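Long-range contacts in yeast glycogen phosphorylase (Saccharomyces cerevisiae, PDB 1YGP), which belongs to the glycogen phosphorylase family of carbohydrate phosphorylases, two-domain proteins of the GT-B clan that carry a bound pyridoxal-5'-phosphate: residues Arg110-Ala115 against Glu150-Gln155; Ala259-Phe264 against Asn276-Gln281. One frame throughout, in Å; residues are numbered along the deposited sequence.

Contact 1. Residues Arg110-Ala115 against Glu150-Gln155; sequences RALDNA and EDVLDQ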
ATOM      1  N   ARG A 110      15.704   3.563 -11.667  1.00 10.12           N
ATOM      2  CA  ARG A 110      15.921   3.261 -10.258  1.00  9.67           C
ATOM      3  C   ARG A 110      16.689   4.412  -9.588  1.00 14.88           C
ATOM      4  O   ARG A 110      17.778   4.869  -9.990  1.00 14.92           O
ATOM      5  CB  ARG A 110      16.746   2.052 -10.052  1.00  7.77           C
ATOM      6  CG  ARG A 110      16.306   0.767 -10.681  1.00 18.55           C
ATOM      7  CD  ARG A 110      17.440  -0.226 -10.372  1.00 20.63           C
ATOM      8  NE  ARG A 110      17.032  -1.589 -10.628  1.00 20.38           N
ATOM      9  CZ  ARG A 110      17.884  -2.610 -10.657  1.00 22.27           C
ATOM     10  NH1 ARG A 110      19.190  -2.475 -10.464  1.00 20.99           N
ATOM     11  NH2 ARG A 110      17.389  -3.821 -10.858  1.00 29.89           N
ATOM     12  N   ALA A 111      16.111   4.833  -8.465  1.00 13.24           N
ATOM     13  CA  ALA A 111      16.603   5.984  -7.748  1.00  6.28           C
ATOM     14  C   ALA A 111      17.842   5.875  -6.897  1.00  5.66           C
ATOM     15  O   ALA A 111      18.602   6.841  -6.916  1.00 11.80           O
ATOM     16  CB  ALA A 111      15.509   6.509  -6.867  1.00 13.44           C
ATOM     17  N   LEU A 112      18.123   4.807  -6.147  1.00  2.00           N
ATOM     18  CA  LEU A 112      19.306   4.756  -5.271  1.00  5.14           C
ATOM     19  C   LEU A 112      20.660   5.146  -5.854  1.00  4.28           C
ATOM     20  O   LEU A 112      21.286   6.062  -5.321  1.00  4.74           O
ATOM     21  CB  LEU A 112      19.527   3.344  -4.644  1.00  7.11           C
ATOM     22  CG  LEU A 112      19.929   3.143  -3.158  1.00  5.56           C
ATOM     23  CD1 LEU A 112      20.421   1.729  -2.952  1.00  5.01           C
ATOM     24  CD2 LEU A 112      21.094   4.001  -2.758  1.00  4.10           C
ATOM     25  N   ASP A 113      21.180   4.555  -6.928  1.00  4.74           N
ATOM     26  CA  ASP A 113      22.558   4.877  -7.278  1.00  6.79           C
ATOM     27  C   ASP A 113      22.742   6.301  -7.771  1.00  7.35           C
ATOM     28  O   ASP A 113      23.746   6.968  -7.502  1.00  3.28           O
ATOM     29  CB  ASP A 113      23.025   3.923  -8.315  1.00  8.31           C
ATOM     30  CG  ASP A 113      24.522   3.809  -8.432  1.00  9.05           C
ATOM     31  OD1 ASP A 113      25.240   4.133  -7.490  1.00  8.15           O
ATOM     32  OD2 ASP A 113      24.956   3.356  -9.488  1.00 17.22           O
ATOM     33  N   ASN A 114      21.697   6.765  -8.458  1.00  5.80           N
ATOM     34  CA  ASN A 114      21.638   8.118  -8.900  1.00  2.98           C
ATOM     35  C   ASN A 114      21.748   9.025  -7.689  1.00  4.83           C
ATOM     36  O   ASN A 114      22.492  10.006  -7.768  1.00  7.28           O
ATOM     37  CB  ASN A 114      20.341   8.328  -9.636  1.00  4.47           C
ATOM     38  CG  ASN A 114      20.318   9.680 -10.331  1.00  7.25           C
ATOM     39  OD1 ASN A 114      19.605  10.570  -9.888  1.00  7.07           O
ATOM     40  ND2 ASN A 114      21.094   9.953 -11.386  1.00  2.85           N
ATOM     41  N   ALA A 115      21.112   8.712  -6.557  1.00  5.07           N
ATOM     42  CA  ALA A 115      21.240   9.525  -5.350  1.00  7.28           C
ATOM     43  C   ALA A 115      22.643   9.454  -4.798  1.00  9.95           C
ATOM     44  O   ALA A 115      23.171  10.448  -4.308  1.00 17.27           O
ATOM     45  CB  ALA A 115      20.341   9.077  -4.224  1.00  2.00           C
ATOM     46  N   GLU A 150      26.465  -3.432  -5.110  1.00 18.52           N
ATOM     47  CA  GLU A 150      25.823  -3.965  -6.317  1.00 16.89           C
ATOM     48  C   GLU A 150      24.736  -4.983  -6.036  1.00 12.44           C
ATOM     49  O   GLU A 150      23.732  -4.976  -6.742  1.00 14.41           O
ATOM     50  CB  GLU A 150      26.837  -4.636  -7.242  1.00 23.31           C
ATOM     51  N   ASP A 151      24.870  -5.795  -4.986  1.00  9.67           N
ATOM     52  CA  ASP A 151      23.798  -6.695  -4.605  1.00 12.61           C
ATOM     53  C   ASP A 151      22.630  -5.932  -3.994  1.00 10.39           C
ATOM     54  O   ASP A 151      21.482  -6.321  -4.219  1.00 11.63           O
ATOM     55  CB  ASP A 151      24.245  -7.734  -3.581  1.00 15.98           C
ATOM     56  CG  ASP A 151      25.147  -8.864  -4.095  1.00 27.94           C
ATOM     57  OD1 ASP A 151      25.095  -9.226  -5.277  1.00 27.17           O
ATOM     58  OD2 ASP A 151      25.906  -9.394  -3.275  1.00 33.97           O
ATOM     59  N   VAL A 152      22.830  -4.833  -3.263  1.00  7.05           N
ATOM     60  CA  VAL A 152      21.680  -4.148  -2.680  1.00  8.03           C
ATOM     61  C   VAL A 152      21.037  -3.270  -3.754  1.00  6.64           C
ATOM     62  O   VAL A 152      19.829  -3.057  -3.718  1.00  7.03           O
ATOM     63  CB  VAL A 152      22.055  -3.280  -1.360  1.00  3.28           C
ATOM     64  CG1 VAL A 152      23.477  -3.600  -0.940  1.00  2.00           C
ATOM     65  CG2 VAL A 152      21.870  -1.794  -1.546  1.00  2.00           C
ATOM     66  N   LEU A 153      21.776  -2.822  -4.766  1.00  6.82           N
ATOM     67  CA  LEU A 153      21.265  -1.957  -5.819  1.00  6.32           C
ATOM     68  C   LEU A 153      20.204  -2.701  -6.622  1.00 11.53           C
ATOM     69  O   LEU A 153      19.107  -2.206  -6.925  1.00 12.65           O
ATOM     70  CB  LEU A 153      22.471  -1.534  -6.661  1.00  5.10           C
ATOM     71  CG  LEU A 153      22.873  -0.055  -6.715  1.00  2.00           C
ATOM     72  CD1 LEU A 153      22.832   0.515  -5.348  1.00  2.00           C
ATOM     73  CD2 LEU A 153      24.246   0.115  -7.299  1.00  2.00           C
ATOM     74  N   ASP A 154      20.479  -3.978  -6.863  1.00 14.15           N
ATOM     75  CA  ASP A 154      19.538  -4.807  -7.572  1.00 14.20           C
ATOM     76  C   ASP A 154      18.212  -5.051  -6.900  1.00 10.99           C
ATOM     77  O   ASP A 154      17.302  -5.593  -7.526  1.00 15.13           O
ATOM     78  CB  ASP A 154      20.145  -6.150  -7.858  1.00 22.02           C
ATOM     79  CG  ASP A 154      20.472  -6.201  -9.325  1.00 32.92           C
ATOM     80  OD1 ASP A 154      21.581  -5.773  -9.658  1.00 43.88           O
ATOM     81  OD2 ASP A 154      19.615  -6.633 -10.115  1.00 37.35           O
ATOM     82  N   GLN A 155      18.034  -4.699  -5.645  1.00  7.63           N
ATOM     83  CA  GLN A 155      16.751  -4.979  -5.023  1.00  9.80           C
ATOM     84  C   GLN A 155      15.698  -3.970  -5.447  1.00 10.61           C
ATOM     85  O   GLN A 155      14.529  -4.121  -5.089  1.00 17.18           O
ATOM     86  CB  GLN A 155      16.846  -4.920  -3.500  1.00 10.75           C
ATOM     87  CG  GLN A 155      17.932  -5.753  -2.843  1.00  6.23           C
ATOM     88  CD  GLN A 155      17.824  -7.170  -3.313  1.00  6.74           C
ATOM     89  OE1 GLN A 155      16.753  -7.760  -3.230  1.00 11.00           O
ATOM     90  NE2 GLN A 155      18.895  -7.751  -3.838  1.00  9.08           N
TER
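The isobutyl group of L153 lies between L112 and D113, joining the first turn of helix 111-117 to helix 149-153 in this GT-B protein. The apolar part of the contact is small. CD1 of L153 meets CD1 of L112 at 3.6 Å, the two side chains crossing at about a right angle, and the same L112 methyl reaches CG2 of V152 at 4.1 Å. The other L153 methyl, CD2, rests against the carboxylate of D113, 3.9 Å from its CG. With CG anti to the backbone N (chi1 -160°), D113 holds its carboxylate beside that methyl. Its OD2 is taken up by a salt bridge to R135, so L153 packs on a carboxylate whose charge is probably balanced largely by R135.

The polar part belongs to R110, just ahead of its helix. No hydrogen bond links the two segments directly; the carboxylate of E156 instead accepts the backbone N-H groups of A111 and L112 at the start of helix 111-117. The R110 chain runs extended from CG to NE and carries the guanidinium across to L153 and D154. A long salt bridge joins NH2 of R110 to OD2 of D154 at 3.7 Å, with the guanidinium and carboxylate planes 80° apart, far from the coplanar arrangement of a paired grip. One face of the guanidinium lies over the carbonyl oxygen of L153, with NH1 of R110 standing 3.6 Å from O of L153.

Contact 2. Residues Ala259-Phe264 against Asn276-Gln281; sequences AVAYDF and NLRLWQ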
ATOM      1  N   ALA A 259      -7.436  13.929  -5.277  1.00  9.26           N
ATOM      2  CA  ALA A 259      -6.086  13.770  -5.768  1.00  8.90           C
ATOM      3  C   ALA A 259      -5.215  13.948  -4.536  1.00 11.46           C
ATOM      4  O   ALA A 259      -5.292  14.971  -3.852  1.00 15.70           O
ATOM      5  CB  ALA A 259      -5.782  14.843  -6.776  1.00  2.00           C
ATOM      6  N   VAL A 260      -4.431  12.953  -4.164  1.00 10.37           N
ATOM      7  CA  VAL A 260      -3.562  13.051  -3.013  1.00  7.44           C
ATOM      8  C   VAL A 260      -2.175  13.061  -3.630  1.00  7.99           C
ATOM      9  O   VAL A 260      -1.897  12.235  -4.518  1.00  9.19           O
ATOM     10  CB  VAL A 260      -3.819  11.820  -2.121  1.00  8.32           C
ATOM     11  CG1 VAL A 260      -2.821  11.702  -0.983  1.00  7.04           C
ATOM     12  CG2 VAL A 260      -5.222  11.963  -1.560  1.00 12.01           C
ATOM     13  N   ALA A 261      -1.332  14.001  -3.209  1.00  5.19           N
ATOM     14  CA  ALA A 261       0.026  14.133  -3.710  1.00  2.00           C
ATOM     15  C   ALA A 261       1.026  13.218  -3.033  1.00  4.42           C
ATOM     16  O   ALA A 261       0.869  12.852  -1.854  1.00  8.26           O
ATOM     17  CB  ALA A 261       0.533  15.536  -3.511  1.00  2.22           C
ATOM     18  N   TYR A 262       2.045  12.832  -3.810  1.00  2.00           N
ATOM     19  CA  TYR A 262       3.194  12.065  -3.360  1.00  2.00           C
ATOM     20  C   TYR A 262       4.403  12.801  -3.929  1.00  5.18           C
ATOM     21  O   TYR A 262       4.480  13.105  -5.129  1.00  7.57           O
ATOM     22  CB  TYR A 262       3.172  10.653  -3.913  1.00  2.00           C
ATOM     23  CG  TYR A 262       2.194   9.726  -3.216  1.00  6.01           C
ATOM     24  CD1 TYR A 262       0.820   9.899  -3.411  1.00  8.21           C
ATOM     25  CD2 TYR A 262       2.655   8.700  -2.386  1.00  7.44           C
ATOM     26  CE1 TYR A 262      -0.096   9.060  -2.783  1.00  5.30           C
ATOM     27  CE2 TYR A 262       1.736   7.847  -1.750  1.00  5.78           C
ATOM     28  CZ  TYR A 262       0.365   8.041  -1.957  1.00  4.62           C
ATOM     29  OH  TYR A 262      -0.570   7.225  -1.357  1.00  7.34           O
ATOM     30  N   ASP A 263       5.319  13.196  -3.060  1.00  4.20           N
ATOM     31  CA  ASP A 263       6.516  13.899  -3.431  1.00  2.00           C
ATOM     32  C   ASP A 263       7.764  13.043  -3.573  1.00  6.63           C
ATOM     33  O   ASP A 263       8.172  12.266  -2.698  1.00  6.10           O
ATOM     34  CB  ASP A 263       6.732  14.976  -2.405  1.00  2.00           C
ATOM     35  CG  ASP A 263       5.841  16.191  -2.599  1.00  6.89           C
ATOM     36  OD1 ASP A 263       5.361  16.424  -3.698  1.00  4.50           O
ATOM     37  OD2 ASP A 263       5.635  16.942  -1.651  1.00 11.86           O
ATOM     38  N   PHE A 264       8.411  13.204  -4.706  1.00  7.36           N
ATOM     39  CA  PHE A 264       9.620  12.481  -4.991  1.00 10.79           C
ATOM     40  C   PHE A 264      10.702  13.559  -5.024  1.00  9.79           C
ATOM     41  O   PHE A 264      10.582  14.484  -5.838  1.00 14.14           O
ATOM     42  CB  PHE A 264       9.428  11.765  -6.345  1.00 15.88           C
ATOM     43  CG  PHE A 264      10.680  11.013  -6.771  1.00 21.06           C
ATOM     44  CD1 PHE A 264      11.679  11.674  -7.508  1.00 23.40           C
ATOM     45  CD2 PHE A 264      10.859   9.691  -6.366  1.00 21.04           C
ATOM     46  CE1 PHE A 264      12.858  11.007  -7.826  1.00 21.65           C
ATOM     47  CE2 PHE A 264      12.045   9.034  -6.692  1.00 24.76           C
ATOM     48  CZ  PHE A 264      13.043   9.688  -7.417  1.00 24.31           C
ATOM     49  N   ASN A 276      11.540  18.926  -6.979  1.00  8.95           N
ATOM     50  CA  ASN A 276      10.503  17.982  -6.648  1.00  8.66           C
ATOM     51  C   ASN A 276       9.651  17.519  -7.814  1.00 10.92           C
ATOM     52  O   ASN A 276       9.437  18.247  -8.799  1.00 12.70           O
ATOM     53  CB  ASN A 276       9.662  18.644  -5.589  1.00  8.51           C
ATOM     54  CG  ASN A 276       8.525  17.781  -5.089  1.00  9.89           C
ATOM     55  OD1 ASN A 276       7.357  18.094  -5.282  1.00 14.44           O
ATOM     56  ND2 ASN A 276       8.798  16.655  -4.457  1.00  4.11           N
ATOM     57  N   LEU A 277       9.221  16.262  -7.698  1.00  7.67           N
ATOM     58  CA  LEU A 277       8.330  15.657  -8.657  1.00  6.33           C
ATOM     59  C   LEU A 277       7.106  15.410  -7.800  1.00  8.37           C
ATOM     60  O   LEU A 277       7.268  14.877  -6.692  1.00 11.37           O
ATOM     61  CB  LEU A 277       8.956  14.378  -9.153  1.00  6.78           C
ATOM     62  CG  LEU A 277       8.305  13.513 -10.231  1.00 12.60           C
ATOM     63  CD1 LEU A 277       7.972  14.349 -11.453  1.00 16.82           C
ATOM     64  CD2 LEU A 277       9.272  12.399 -10.625  1.00  5.39           C
ATOM     65  N   ARG A 278       5.927  15.868  -8.215  1.00  5.88           N
ATOM     66  CA  ARG A 278       4.730  15.651  -7.444  1.00  8.25           C
ATOM     67  C   ARG A 278       3.806  14.827  -8.314  1.00  9.42           C
ATOM     68  O   ARG A 278       3.441  15.216  -9.432  1.00 10.70           O
ATOM     69  CB  ARG A 278       4.087  16.982  -7.071  1.00  3.72           C
ATOM     70  CG  ARG A 278       2.791  16.727  -6.307  1.00  2.00           C
ATOM     71  CD  ARG A 278       2.310  17.937  -5.554  1.00  4.26           C
ATOM     72  NE  ARG A 278       3.045  18.051  -4.309  1.00  4.93           N
ATOM     73  CZ  ARG A 278       2.678  18.848  -3.306  1.00  4.54           C
ATOM     74  NH1 ARG A 278       1.598  19.621  -3.398  1.00  9.34           N
ATOM     75  NH2 ARG A 278       3.373  18.826  -2.172  1.00  2.00           N
ATOM     76  N   LEU A 279       3.450  13.659  -7.803  1.00  6.49           N
ATOM     77  CA  LEU A 279       2.645  12.721  -8.554  1.00  5.18           C
ATOM     78  C   LEU A 279       1.311  12.624  -7.816  1.00  4.20           C
ATOM     79  O   LEU A 279       1.281  12.830  -6.600  1.00  3.80           O
ATOM     80  CB  LEU A 279       3.391  11.392  -8.593  1.00  5.49           C
ATOM     81  CG  LEU A 279       4.869  11.440  -8.954  1.00  4.54           C
ATOM     82  CD1 LEU A 279       5.578  10.371  -8.167  1.00  5.40           C
ATOM     83  CD2 LEU A 279       5.070  11.282 -10.441  1.00  6.34           C
ATOM     84  N   TRP A 280       0.208  12.355  -8.502  1.00  2.00           N
ATOM     85  CA  TRP A 280      -1.087  12.284  -7.882  1.00  2.00           C
ATOM     86  C   TRP A 280      -1.589  10.860  -7.909  1.00  2.00           C
ATOM     87  O   TRP A 280      -1.390  10.150  -8.896  1.00  3.64           O
ATOM     88  CB  TRP A 280      -2.104  13.150  -8.632  1.00  2.00           C
ATOM     89  CG  TRP A 280      -1.726  14.622  -8.715  1.00  6.10           C
ATOM     90  CD1 TRP A 280      -1.193  15.192  -9.853  1.00  2.00           C
ATOM     91  CD2 TRP A 280      -1.796  15.490  -7.664  1.00  4.66           C
ATOM     92  NE1 TRP A 280      -0.912  16.425  -9.512  1.00  2.00           N
ATOM     93  CE2 TRP A 280      -1.246  16.652  -8.225  1.00  3.96           C
ATOM     94  CE3 TRP A 280      -2.225  15.457  -6.335  1.00  2.00           C
ATOM     95  CZ2 TRP A 280      -1.117  17.794  -7.429  1.00  5.39           C
ATOM     96  CZ3 TRP A 280      -2.092  16.607  -5.554  1.00  4.87           C
ATOM     97  CH2 TRP A 280      -1.538  17.767  -6.094  1.00  2.00           C
ATOM     98  N   GLN A 281      -2.275  10.438  -6.852  1.00  5.45           N
ATOM     99  CA  GLN A 281      -2.959   9.149  -6.755  1.00  3.07           C
ATOM    100  C   GLN A 281      -4.434   9.484  -6.656  1.00  2.29           C
ATOM    101  O   GLN A 281      -4.740  10.434  -5.919  1.00  3.26           O
ATOM    102  CB  GLN A 281      -2.535   8.445  -5.505  1.00  7.85           C
ATOM    103  CG  GLN A 281      -3.399   7.267  -5.095  1.00 16.79           C
ATOM    104  CD  GLN A 281      -2.777   6.591  -3.906  1.00 21.97           C
ATOM    105  OE1 GLN A 281      -2.081   5.605  -4.092  1.00 31.77           O
ATOM    106  NE2 GLN A 281      -2.924   7.061  -2.673  1.00 14.90           N
TER
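D263 and R278 face each other across an antiparallel beta hairpin, strands 255-267 and 274-284, and are joined by a two-pronged salt bridge. R278 presents its guanidinium side-on: NE donates to OD1 of D263 at 2.9 Å and NH2 to OD2 of D263 at 3.0 Å, both almost straight. The carboxylate and guanidinium planes are only 18° apart, and both oxygens are met on their syn sides. A bend at chi3 of R278 (-81°) brings its NE and NH2 round to D263, while CB of A261 sits over one face of the guanidinium, toward its rim.

On the same face of the sheet, the W280 ring reaches over to the neighbouring strand, its CZ3 3.5 Å from CB of A261 and its CE3 3.6 Å from CB of A259. The opposite face carries Y262, F264, L277, L279 and Q281. CB of F264 and CB of L277 pack at 3.9 Å, and the phenol of Y262 lies beside the Q281 side chain with ring and amide planes 76° apart.

Between the two faces, paired backbone bonds link V260 with Q281, Y262 with L279 and F264 with L277, fixing the register that sets D263 opposite R278. Farther out, strands 221-232 and 184-189 continue the sheet on either side, and helix 322-350 packs on A259 and W280, with OG of S339 accepting the N-H of W280 NE1.

The ion pair is itself part of a longer chain of charges, since R223 also binds OD2 of D263 and D342 binds NH1 of R278. Such alternation probably keeps both buried groups ionised and limits the rotation of the carboxylate and the guanidinium.

How the contacts relate
Following the chain from the N terminus, helix 111-117 is the first element of either contact; the chain then returns at helix 149-153, where contact 1 closes a loop of 34 intervening residues, part of it not modelled. Contact 2 comes later and closes a much shorter one of 11 intervening residues, the ends of strands 255-267 and 274-284 and the turn between them. The two loops neither nest nor cross; they follow in series. Their centres are 22 Å apart, yet they meet where CB of A111 packs on CZ of F264 at 4.1 Å. Contact 1 thus ties two short helices together, contact 2 joins neighbouring strands of the large mixed sheet, and this touch links the two.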